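Local atomic coordinates of ABC transporter periplasmic peptide-binding protein (Pseudoalteromonas, PDB entry 4QFN), a protein that probably binds short peptides such as dipeptides in the periplasm and delivers them to an ABC transporter for uptake, and is seen here holding a dipeptide. Residues A35-V40 / T49-D54; N43-T48 / A138-F143; M379-I384 / Y412-F417; R508-S513 / G525-A530. All blocks are in the same frame, centred on the assembly; numbering follows the deposited sequence.

Contact 1 of 4, residues A35-V40 / T49-D54; sequences AEANPV and TGSTID. With GLU (glutamic acid), chain D.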
# COMPACT_ATOMS: atom_id res chain seq x y z
N ALA A 35 3.94 -10.42 -12.60
CA ALA A 35 3.08 -9.63 -11.74
C ALA A 35 1.81 -10.39 -11.36
O ALA A 35 1.25 -11.15 -12.17
CB ALA A 35 2.72 -8.31 -12.44
N GLU A 36 1.33 -10.17 -10.14
CA GLU A 36 0.19 -10.94 -9.64
C GLU A 36 -1.17 -10.34 -10.02
O GLU A 36 -2.20 -10.97 -9.78
CB GLU A 36 0.26 -11.15 -8.12
CG GLU A 36 -0.03 -9.89 -7.27
CD GLU A 36 1.21 -9.00 -7.09
OE1 GLU A 36 2.17 -9.13 -7.89
OE2 GLU A 36 1.23 -8.18 -6.15
N ALA A 37 -1.19 -9.13 -10.59
CA ALA A 37 -2.44 -8.49 -10.98
C ALA A 37 -2.27 -7.46 -12.08
O ALA A 37 -1.19 -6.95 -12.31
CB ALA A 37 -3.13 -7.84 -9.78
N ASN A 38 -3.37 -7.19 -12.76
CA ASN A 38 -3.45 -6.12 -13.74
C ASN A 38 -3.31 -4.76 -13.02
O ASN A 38 -3.82 -4.57 -11.92
CB ASN A 38 -4.81 -6.23 -14.44
CG ASN A 38 -4.85 -5.52 -15.76
OD1 ASN A 38 -5.51 -4.49 -15.89
ND2 ASN A 38 -4.15 -6.05 -16.74
N PRO A 39 -2.58 -3.81 -13.63
CA PRO A 39 -2.53 -2.46 -13.04
C PRO A 39 -3.88 -1.78 -13.19
O PRO A 39 -4.45 -1.88 -14.27
CB PRO A 39 -1.49 -1.74 -13.92
CG PRO A 39 -1.50 -2.53 -15.25
CD PRO A 39 -1.73 -3.96 -14.82
N VAL A 40 -4.41 -1.12 -12.17
CA VAL A 40 -5.70 -0.45 -12.30
C VAL A 40 -5.59 0.92 -12.97
O VAL A 40 -6.59 1.52 -13.36
CB VAL A 40 -6.46 -0.33 -10.95
CG1 VAL A 40 -6.71 -1.70 -10.38
CG2 VAL A 40 -5.68 0.53 -9.96
N THR A 49 -3.29 0.00 -4.00
CA THR A 49 -3.02 -1.41 -4.19
C THR A 49 -1.57 -1.70 -4.61
O THR A 49 -1.13 -1.27 -5.68
CB THR A 49 -3.97 -2.00 -5.25
OG1 THR A 49 -5.32 -1.68 -4.90
CG2 THR A 49 -3.83 -3.50 -5.33
N GLY A 50 -0.84 -2.44 -3.78
CA GLY A 50 0.56 -2.72 -4.03
C GLY A 50 0.84 -3.29 -5.40
O GLY A 50 1.85 -2.97 -6.02
N SER A 51 -0.07 -4.14 -5.88
CA SER A 51 0.09 -4.81 -7.16
C SER A 51 0.31 -3.82 -8.30
O SER A 51 1.12 -4.06 -9.21
CB SER A 51 -1.17 -5.60 -7.47
OG SER A 51 -1.58 -6.29 -6.33
N THR A 52 -0.45 -2.74 -8.26
CA THR A 52 -0.33 -1.68 -9.26
C THR A 52 0.92 -0.84 -9.01
O THR A 52 1.73 -0.62 -9.92
CB THR A 52 -1.56 -0.79 -9.24
OG1 THR A 52 -2.68 -1.54 -9.70
CG2 THR A 52 -1.37 0.42 -10.16
N ILE A 53 1.08 -0.39 -7.77
CA ILE A 53 2.21 0.45 -7.39
C ILE A 53 3.55 -0.19 -7.72
O ILE A 53 4.48 0.49 -8.16
CB ILE A 53 2.16 0.81 -5.88
CG1 ILE A 53 0.84 1.52 -5.57
CG2 ILE A 53 3.32 1.72 -5.49
CD1 ILE A 53 0.51 2.65 -6.56
N ASP A 54 3.64 -1.51 -7.53
CA ASP A 54 4.86 -2.25 -7.80
C ASP A 54 5.25 -2.15 -9.25
O ASP A 54 6.43 -2.10 -9.58
CB ASP A 54 4.69 -3.74 -7.43
CG ASP A 54 4.94 -4.00 -5.95
OD1 ASP A 54 5.39 -3.07 -5.25
OD2 ASP A 54 4.69 -5.13 -5.48
N GLU D . -2.32 -2.19 0.10
CA GLU D . -2.82 -3.56 0.20
C GLU D . -1.99 -4.55 -0.59
O GLU D . -1.34 -4.22 -1.59
CB GLU D . -4.29 -3.64 -0.22
CG GLU D . -5.22 -2.79 0.62
CD GLU D . -5.51 -1.42 -0.01
OE1 GLU D . -6.46 -0.75 0.44
OE2 GLU D . -4.79 -1.03 -0.97
OXT GLU D . -1.95 -5.73 -0.24
O HOH W 1 2.34 -6.23 -4.69
O HOH W 2 1.24 -6.74 -9.93
O HOH W 3 4.42 -7.01 -7.47
O HOH W 4 -3.43 -4.06 -9.16

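Contact 2 of 4, residues N43-T48 / A138-F143; sequences NPQVTT and ANYPYF. With GLU (glutamic acid), chain D; GLY (glycine), chain C.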
# COMPACT_ATOMS: atom_id res chain seq x y z
N ASN A 43 -1.41 5.90 -13.12
CA ASN A 43 -1.17 6.97 -12.15
C ASN A 43 -1.27 6.50 -10.70
O ASN A 43 -2.35 6.13 -10.23
CB ASN A 43 -2.15 8.12 -12.37
CG ASN A 43 -1.89 9.28 -11.44
OD1 ASN A 43 -0.90 9.28 -10.71
ND2 ASN A 43 -2.78 10.27 -11.46
N PRO A 44 -0.15 6.54 -9.97
CA PRO A 44 -0.10 6.06 -8.59
C PRO A 44 -1.03 6.83 -7.67
O PRO A 44 -1.32 6.34 -6.58
CB PRO A 44 1.35 6.31 -8.18
CG PRO A 44 2.11 6.31 -9.49
CD PRO A 44 1.17 6.91 -10.48
N GLN A 45 -1.49 8.01 -8.08
CA GLN A 45 -2.34 8.82 -7.22
C GLN A 45 -3.70 8.19 -6.96
O GLN A 45 -4.35 8.49 -5.97
CB GLN A 45 -2.57 10.21 -7.84
CG GLN A 45 -1.37 11.15 -7.87
CD GLN A 45 -1.72 12.46 -8.55
OE1 GLN A 45 -2.58 12.50 -9.44
NE2 GLN A 45 -1.06 13.54 -8.13
N VAL A 46 -4.14 7.33 -7.86
CA VAL A 46 -5.51 6.86 -7.82
C VAL A 46 -5.73 5.48 -7.19
O VAL A 46 -6.84 4.96 -7.22
CB VAL A 46 -6.17 6.90 -9.21
CG1 VAL A 46 -5.97 8.26 -9.85
CG2 VAL A 46 -5.62 5.81 -10.09
N THR A 47 -4.68 4.89 -6.61
CA THR A 47 -4.82 3.57 -6.00
C THR A 47 -3.88 3.42 -4.79
O THR A 47 -2.90 4.14 -4.67
CB THR A 47 -4.56 2.44 -7.03
OG1 THR A 47 -4.77 1.16 -6.42
CG2 THR A 47 -3.13 2.51 -7.55
N THR A 48 -4.20 2.49 -3.89
CA THR A 48 -3.26 2.13 -2.82
C THR A 48 -2.80 0.68 -2.97
O THR A 48 -2.04 0.17 -2.16
CB THR A 48 -3.89 2.33 -1.41
OG1 THR A 48 -5.12 1.61 -1.33
CG2 THR A 48 -4.17 3.78 -1.14
N ALA A 138 -11.99 10.58 -10.10
CA ALA A 138 -11.98 11.66 -9.12
C ALA A 138 -11.73 11.12 -7.70
O ALA A 138 -12.19 11.71 -6.72
CB ALA A 138 -13.30 12.43 -9.17
N ASN A 139 -11.02 9.99 -7.60
CA ASN A 139 -10.66 9.37 -6.32
C ASN A 139 -9.14 9.31 -6.13
O ASN A 139 -8.41 8.83 -7.00
CB ASN A 139 -11.18 7.93 -6.25
CG ASN A 139 -12.68 7.85 -5.99
OD1 ASN A 139 -13.35 6.93 -6.49
ND2 ASN A 139 -13.21 8.79 -5.22
N TYR A 140 -8.67 9.75 -4.97
CA TYR A 140 -7.25 9.64 -4.62
C TYR A 140 -7.19 9.02 -3.23
O TYR A 140 -7.04 9.72 -2.23
CB TYR A 140 -6.55 11.00 -4.68
CG TYR A 140 -6.87 11.77 -5.94
CD1 TYR A 140 -6.27 11.43 -7.16
CD2 TYR A 140 -7.79 12.80 -5.93
CE1 TYR A 140 -6.58 12.11 -8.33
CE2 TYR A 140 -8.10 13.50 -7.10
CZ TYR A 140 -7.50 13.15 -8.28
OH TYR A 140 -7.81 13.84 -9.42
N PRO A 141 -7.33 7.69 -3.18
CA PRO A 141 -7.61 6.97 -1.94
C PRO A 141 -6.60 7.18 -0.83
O PRO A 141 -7.02 7.37 0.31
CB PRO A 141 -7.70 5.50 -2.38
CG PRO A 141 -7.17 5.44 -3.78
CD PRO A 141 -7.34 6.80 -4.37
N TYR A 142 -5.30 7.18 -1.11
CA TYR A 142 -4.37 7.44 -0.03
C TYR A 142 -4.50 8.86 0.50
O TYR A 142 -4.57 9.11 1.71
CB TYR A 142 -2.90 7.21 -0.43
CG TYR A 142 -2.00 7.42 0.78
CD1 TYR A 142 -1.83 6.42 1.74
CD2 TYR A 142 -1.36 8.64 1.00
CE1 TYR A 142 -1.04 6.60 2.85
CE2 TYR A 142 -0.56 8.84 2.13
CZ TYR A 142 -0.41 7.81 3.04
OH TYR A 142 0.38 8.00 4.16
N PHE A 143 -4.52 9.81 -0.42
CA PHE A 143 -4.46 11.21 -0.03
C PHE A 143 -5.74 11.67 0.66
O PHE A 143 -5.70 12.45 1.61
CB PHE A 143 -4.06 12.08 -1.23
CG PHE A 143 -2.62 11.87 -1.65
CD1 PHE A 143 -1.58 12.27 -0.83
CD2 PHE A 143 -2.32 11.26 -2.86
CE1 PHE A 143 -0.25 12.07 -1.20
CE2 PHE A 143 -1.00 11.07 -3.25
CZ PHE A 143 0.04 11.46 -2.41
N GLU D . -2.32 -2.19 0.10
CA GLU D . -2.82 -3.56 0.20
C GLU D . -1.99 -4.55 -0.59
O GLU D . -1.34 -4.22 -1.59
CB GLU D . -4.29 -3.64 -0.22
CG GLU D . -5.22 -2.79 0.62
CD GLU D . -5.51 -1.42 -0.01
OE1 GLU D . -6.46 -0.75 0.44
OE2 GLU D . -4.79 -1.03 -0.97
OXT GLU D . -1.95 -5.73 -0.24
N GLY C . 0.51 0.00 0.81
CA GLY C . -0.90 -0.30 0.65
C GLY C . -1.23 -1.78 0.75
O GLY C . -0.52 -2.55 1.41
O HOH W 5 -3.82 6.92 -3.78

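Contact 3 of 4, residues M379-I384 / Y412-F417; sequences MPVSRI and YEWNTF. With GLU (glutamic acid), chain D.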
# COMPACT_ATOMS: atom_id res chain seq x y z
N MET A 379 -8.78 -12.79 -0.01
CA MET A 379 -7.93 -12.42 -1.14
C MET A 379 -7.49 -13.64 -1.92
O MET A 379 -7.10 -14.66 -1.34
CB MET A 379 -6.67 -11.70 -0.61
CG MET A 379 -6.90 -11.02 0.73
SD MET A 379 -5.61 -9.89 1.22
CE MET A 379 -4.68 -10.96 2.29
N PRO A 380 -7.51 -13.53 -3.25
CA PRO A 380 -7.09 -14.60 -4.17
C PRO A 380 -5.59 -14.59 -4.44
O PRO A 380 -5.12 -15.50 -5.11
CB PRO A 380 -7.84 -14.25 -5.45
CG PRO A 380 -7.86 -12.74 -5.44
CD PRO A 380 -7.88 -12.30 -3.97
N VAL A 381 -4.86 -13.60 -3.95
CA VAL A 381 -3.41 -13.56 -4.20
C VAL A 381 -2.60 -13.44 -2.93
O VAL A 381 -3.07 -12.92 -1.92
CB VAL A 381 -2.99 -12.42 -5.15
CG1 VAL A 381 -3.52 -12.66 -6.54
CG2 VAL A 381 -3.44 -11.06 -4.61
N SER A 382 -1.38 -13.95 -3.00
CA SER A 382 -0.46 -13.85 -1.90
C SER A 382 -0.08 -12.39 -1.66
O SER A 382 0.12 -11.64 -2.61
CB SER A 382 0.77 -14.71 -2.20
OG SER A 382 1.70 -14.61 -1.14
N ARG A 383 -0.02 -12.00 -0.39
CA ARG A 383 0.48 -10.68 0.02
C ARG A 383 1.55 -10.88 1.10
O ARG A 383 1.55 -11.92 1.77
CB ARG A 383 -0.65 -9.80 0.60
CG ARG A 383 -2.01 -9.86 -0.10
CD ARG A 383 -1.91 -9.53 -1.58
NE ARG A 383 -1.46 -8.16 -1.84
CZ ARG A 383 -0.57 -7.82 -2.78
NH1 ARG A 383 -0.02 -8.75 -3.56
NH2 ARG A 383 -0.24 -6.54 -2.94
N ILE A 384 2.42 -9.90 1.30
CA ILE A 384 3.44 -9.97 2.35
C ILE A 384 2.82 -10.32 3.69
O ILE A 384 3.34 -11.15 4.42
CB ILE A 384 4.16 -8.63 2.53
CG1 ILE A 384 4.86 -8.20 1.24
CG2 ILE A 384 5.14 -8.73 3.68
CD1 ILE A 384 5.36 -6.76 1.29
N TYR A 412 -12.96 -12.93 -4.97
CA TYR A 412 -13.05 -12.40 -6.33
C TYR A 412 -11.66 -12.05 -6.84
O TYR A 412 -10.72 -11.97 -6.07
CB TYR A 412 -13.90 -11.14 -6.37
CG TYR A 412 -15.33 -11.31 -5.90
CD1 TYR A 412 -16.28 -11.89 -6.73
CD2 TYR A 412 -15.73 -10.86 -4.65
CE1 TYR A 412 -17.59 -12.04 -6.31
CE2 TYR A 412 -17.04 -10.99 -4.22
CZ TYR A 412 -17.96 -11.59 -5.06
OH TYR A 412 -19.27 -11.73 -4.65
N GLU A 413 -11.56 -11.81 -8.15
CA GLU A 413 -10.35 -11.24 -8.73
C GLU A 413 -9.84 -10.06 -7.87
O GLU A 413 -10.62 -9.26 -7.35
CB GLU A 413 -10.62 -10.80 -10.17
CG GLU A 413 -9.39 -10.26 -10.90
CD GLU A 413 -9.14 -8.79 -10.63
OE1 GLU A 413 -10.11 -8.05 -10.37
OE2 GLU A 413 -7.95 -8.38 -10.67
N TRP A 414 -8.52 -9.96 -7.74
CA TRP A 414 -7.87 -9.04 -6.81
C TRP A 414 -8.40 -7.61 -6.86
O TRP A 414 -8.81 -7.07 -5.84
CB TRP A 414 -6.36 -9.07 -7.02
CG TRP A 414 -5.53 -8.20 -6.11
CD1 TRP A 414 -4.50 -7.40 -6.49
CD2 TRP A 414 -5.62 -8.09 -4.69
NE1 TRP A 414 -3.95 -6.78 -5.40
CE2 TRP A 414 -4.61 -7.20 -4.28
CE3 TRP A 414 -6.45 -8.66 -3.72
CZ2 TRP A 414 -4.42 -6.85 -2.95
CZ3 TRP A 414 -6.26 -8.32 -2.42
CH2 TRP A 414 -5.25 -7.42 -2.03
N ASN A 415 -8.38 -6.99 -8.02
CA ASN A 415 -8.78 -5.60 -8.10
C ASN A 415 -10.28 -5.44 -7.82
O ASN A 415 -10.69 -4.49 -7.17
CB ASN A 415 -8.39 -4.98 -9.45
CG ASN A 415 -6.87 -4.83 -9.61
OD1 ASN A 415 -6.17 -4.42 -8.68
ND2 ASN A 415 -6.35 -5.18 -10.79
N THR A 416 -11.08 -6.39 -8.29
CA THR A 416 -12.51 -6.38 -8.00
C THR A 416 -12.74 -6.52 -6.50
O THR A 416 -13.58 -5.84 -5.91
CB THR A 416 -13.22 -7.54 -8.72
OG1 THR A 416 -13.00 -7.42 -10.13
CG2 THR A 416 -14.72 -7.53 -8.44
N PHE A 417 -11.98 -7.44 -5.91
CA PHE A 417 -12.01 -7.69 -4.48
C PHE A 417 -11.78 -6.39 -3.69
O PHE A 417 -12.58 -6.05 -2.81
CB PHE A 417 -10.96 -8.74 -4.15
CG PHE A 417 -10.92 -9.15 -2.71
CD1 PHE A 417 -10.11 -8.48 -1.81
CD2 PHE A 417 -11.65 -10.24 -2.26
CE1 PHE A 417 -10.05 -8.86 -0.50
CE2 PHE A 417 -11.61 -10.63 -0.95
CZ PHE A 417 -10.81 -9.94 -0.06
N GLU D . -2.32 -2.19 0.10
CA GLU D . -2.82 -3.56 0.20
C GLU D . -1.99 -4.55 -0.59
O GLU D . -1.34 -4.22 -1.59
CB GLU D . -4.29 -3.64 -0.22
CG GLU D . -5.22 -2.79 0.62
CD GLU D . -5.51 -1.42 -0.01
OE1 GLU D . -6.46 -0.75 0.44
OE2 GLU D . -4.79 -1.03 -0.97
OXT GLU D . -1.95 -5.73 -0.24

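Contact 4 of 4, residues R508-S513 / G525-A530; sequences RFQASS and GAISLA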
# COMPACT_ATOMS: atom_id res chain seq x y z
N ARG A 508 8.90 -10.34 3.76
CA ARG A 508 8.79 -9.99 2.35
C ARG A 508 9.69 -10.93 1.57
O ARG A 508 10.87 -11.01 1.83
CB ARG A 508 9.24 -8.55 2.14
CG ARG A 508 8.92 -7.99 0.77
CD ARG A 508 9.14 -6.47 0.77
NE ARG A 508 8.44 -5.83 -0.32
CZ ARG A 508 8.41 -4.52 -0.53
NH1 ARG A 508 9.07 -3.71 0.28
NH2 ARG A 508 7.72 -4.03 -1.55
N PHE A 509 9.11 -11.66 0.62
CA PHE A 509 9.86 -12.59 -0.21
C PHE A 509 9.80 -12.15 -1.67
O PHE A 509 8.84 -11.52 -2.08
CB PHE A 509 9.26 -14.00 -0.16
CG PHE A 509 9.45 -14.72 1.15
CD1 PHE A 509 8.48 -14.67 2.13
CD2 PHE A 509 10.57 -15.53 1.35
CE1 PHE A 509 8.62 -15.38 3.33
CE2 PHE A 509 10.73 -16.23 2.54
CZ PHE A 509 9.75 -16.16 3.53
N GLN A 510 10.82 -12.53 -2.44
CA GLN A 510 10.84 -12.33 -3.89
C GLN A 510 11.78 -13.35 -4.50
O GLN A 510 12.91 -13.54 -4.03
CB GLN A 510 11.35 -10.93 -4.25
CG GLN A 510 11.21 -10.58 -5.71
CD GLN A 510 11.81 -9.23 -6.06
OE1 GLN A 510 13.02 -9.09 -6.16
NE2 GLN A 510 10.95 -8.23 -6.25
N ALA A 511 11.31 -14.01 -5.54
CA ALA A 511 12.13 -14.96 -6.25
C ALA A 511 12.64 -14.35 -7.56
O ALA A 511 11.94 -13.60 -8.23
CB ALA A 511 11.34 -16.23 -6.51
N SER A 512 13.87 -14.68 -7.92
CA SER A 512 14.44 -14.19 -9.16
C SER A 512 15.50 -15.14 -9.68
O SER A 512 16.16 -15.85 -8.91
CB SER A 512 15.05 -12.80 -8.95
OG SER A 512 16.06 -12.84 -7.95
N SER A 513 15.67 -15.17 -11.00
CA SER A 513 16.76 -15.92 -11.59
C SER A 513 18.09 -15.36 -11.07
O SER A 513 18.21 -14.15 -10.83
CB SER A 513 16.71 -15.79 -13.11
OG SER A 513 18.03 -15.59 -13.60
N GLY A 525 7.28 0.39 1.45
CA GLY A 525 7.16 0.93 0.11
C GLY A 525 7.24 -0.11 -0.98
O GLY A 525 7.58 -1.28 -0.74
N ALA A 526 6.96 0.33 -2.20
CA ALA A 526 6.85 -0.58 -3.34
C ALA A 526 8.21 -1.03 -3.86
O ALA A 526 9.23 -0.44 -3.55
CB ALA A 526 6.05 0.08 -4.45
N ILE A 527 8.19 -2.09 -4.65
CA ILE A 527 9.38 -2.61 -5.31
C ILE A 527 9.91 -1.59 -6.32
O ILE A 527 9.14 -0.84 -6.92
CB ILE A 527 9.02 -3.90 -6.07
CG1 ILE A 527 9.18 -5.11 -5.15
CG2 ILE A 527 9.91 -4.08 -7.27
CD1 ILE A 527 8.07 -5.27 -4.19
N SER A 528 11.23 -1.56 -6.50
CA SER A 528 11.83 -0.74 -7.54
C SER A 528 12.75 -1.56 -8.40
O SER A 528 13.55 -2.33 -7.88
CB SER A 528 12.66 0.40 -6.94
OG SER A 528 13.25 1.18 -7.99
N LEU A 529 12.62 -1.40 -9.72
CA LEU A 529 13.54 -2.03 -10.65
C LEU A 529 14.51 -1.01 -11.26
O LEU A 529 15.22 -1.32 -12.23
CB LEU A 529 12.77 -2.77 -11.74
CG LEU A 529 11.78 -3.82 -11.23
CD1 LEU A 529 11.07 -4.49 -12.37
CD2 LEU A 529 12.48 -4.85 -10.36
N ALA A 530 14.56 0.19 -10.69
CA ALA A 530 15.36 1.28 -11.26
C ALA A 530 16.83 0.92 -11.44
O ALA A 530 17.48 1.48 -12.31
CB ALA A 530 15.23 2.56 -10.42

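Contact 1 of 4, residues A35-V40 / T49-D54
The hydroxyl of Thr52 receives the backbone N-H of Val40 in a nearly straight hydrogen bond, Val40 N to Thr52 OG1 3.0 Å with 163° at the hydrogen. Because OG1 stands anti to the carbonyl carbon (chi1 -67°), it leaves the flank of the helix and faces the loop, while CG2 turns to the ring of Pro39. The same hydroxyl donates to a water, Thr52 OG1 to water 4 2.7 Å, which in turn donates to the carbonyl of Asn38. Replacing this threonine by alanine removes the hydroxyl, and the Val40 N-H would probably be left without its acceptor and water 4 without one of its partners. One residue back along the helix the contact is apolar: the methyl of Ala37 meets the methylene of Ser51, CB to CB 3.8 Å. Ser51 OG also gives a weak bond of 3.4 Å to Glu36 OE2. The main partner of that carboxylate is Arg383, in a salt bridge, and the bend in the Glu36 chain at chi2 (-84°) carries its end round to the helix. Asp54 lies close by, but waters 1 and 3 each donate to both acids, Asp54 OD2 to water 1 2.7 Å, and probably ease the repulsion between like charges. At the start of the helix, Gly50 N reaches the carboxylate O of the bound glutamic acid at 2.9 Å; glycine, with no side chain, leaves room for that oxygen. Here the loop and the first turn of helix 50-60, whose N-terminal end meets the ligand's carboxylate, form part of the wall of the peptide-binding site.

Contact 2 of 4, residues N43-T48 / A138-F143
Thr48 carries OG1 between its backbone N and carbonyl carbon (chi1 54°), which swings the methyl CG2 onto the first turn of the helix and lets the hydroxyl face the ligand. CG2 lies 3.7 Å from Tyr142 CB, the two side chains crossing at about a right angle, and it also meets the CB of Pro141. Tyr140 has CG anti to its carbonyl carbon (chi1 -47°), and its ring runs alongside Gln45, pointing the same way, with amide and ring planes 73° apart. The carbonyl O of Gln45 sits at the edge of that ring, in its plane, and is 3.4 Å from Tyr140 CA in a CA-H...O contact. A second contact of this kind joins Val46 CA to Asn139 O. Between these two regions Pro141 CD presses on Val46 O at 3.4 Å. No direct hydrogen bond crosses the contact; instead water 5 donates to Gln45 O and Thr47 O and accepts from Tyr142 N at 3.1 Å. Thr48 OG1 donates to the ligand's OE2 at 2.7 Å and is also bonded to Lys457. The chemistry thus separates an apolar and water-mediated seam from a polar tip, where the pairing of Thr48 with the lysine is consistent with accommodating an acidic second residue, as in the bound peptide.

Contact 3 of 4, residues M379-I384 / Y412-F417
The indole of Trp414 is the surface against which Met379, Pro380, Val381 and Arg383 are set. Val381 crosses it at about a right angle and lays CG2 over one face, 3.9 Å from the centroid of the five-membered ring and 19° off the normal, a CH-pi contact. Met379 lies side by side with the indole instead, CB 3.9 Å from Trp414 CZ3, and its sulfur approaches the six-membered ring obliquely as a Met-aromatic contact. The backbone of Met379 faces a second ring: its CA stands over the face of Phe417, 4.1 Å from the centroid. Pro380 fits across the start of the helix, with CD near Trp414 CE3. There the carboxylate of Glu413, at the N-cap, accepts from both Asn415 N and Thr416 N, so the first turn that bears the indole is held by its own cap.

Arg383 bends at chi2 (-56°) and chi3, which folds its chain beside the tryptophan; NE is 3.4 Å from Trp414 CZ2, and the guanidinium plane is turned 51° from the ring. One face of the guanidinium meets Trp414 CE2, and its edge meets the carboxylate of the bound glutamic acid: Arg383 NE to OXT 3.0 Å and Arg383 NH2 to O 2.9 Å. NH1, on the remaining side, donates to Ser382 O and makes a salt bridge with Glu36. With an acid behind it and the indole meeting one face at an angle, the guanidinium is likely to be held against rotation, and its paired N-H groups are consistent with recognition of the free C-terminal carboxylate of a dipeptide.

Contact 4 of 4, residues R508-S513 / G525-A530
Arg508 and the carbonyl of Gly525 make the tight end of this contact. With CG anti to the backbone N (chi1 -169°) and the chain extended as far as NE, the guanidinium is carried from the strand right across to the loop, where both terminal nitrogens reach one oxygen. Arg508 NH2 to Gly525 O is 2.9 Å, in the carbonyl plane, whereas Arg508 NH1 to the same oxygen is a weak bond at 3.0 Å. NH1 has a further acceptor in Gly522 O. The modelled approach of Ile527 CD1 to NH2 is too close to be trusted. A leucine in place of Arg508 would probably leave the carbonyls of Gly525 and Gly522 without these donors and that end of the loop less firmly held. The other end is looser: Gln510 touches Ile527 through NE2 and CG1, 3.8 Å apart, while the CA atoms of the pair stay 9.9 Å from each other. Beyond them Ser528 and Ala530 are partly exposed while Leu529 is buried, and Ser528 OG accepts from Ala530 N in an ST turn. Ile527 N is bonded to Asp54 of helix 50-60. The arrangement is a C-terminal loop fastened by side chains, without backbone pairing, to strand 500-513, which pairs antiparallel with strand 282-287.

In the fold
Contact 1 is the hub: its centre lies about 10 Å from that of contact 3 and about 13 Å from those of contacts 2 and 4, while the centres of contacts 2 and 4 are about 22 Å apart. Along the chain contacts 1 and 2 interleave, sharing the loop between strand 30-35 and helix 50-60; contacts 3 and 4 follow in series. Val40 and Thr52 pack on Thr47, the backbone carbonyl of Asn38 probably accepts a hydrogen bond from Asn415 of helix 414-422, and Ile384 touches Arg508 of strand 500-513. Contacts 1 to 3 all reach the bound glutamic acid, whereas contact 4 backs helix 50-60, consistent with the ligand-enclosing cleft between lobes of this solute-binding family.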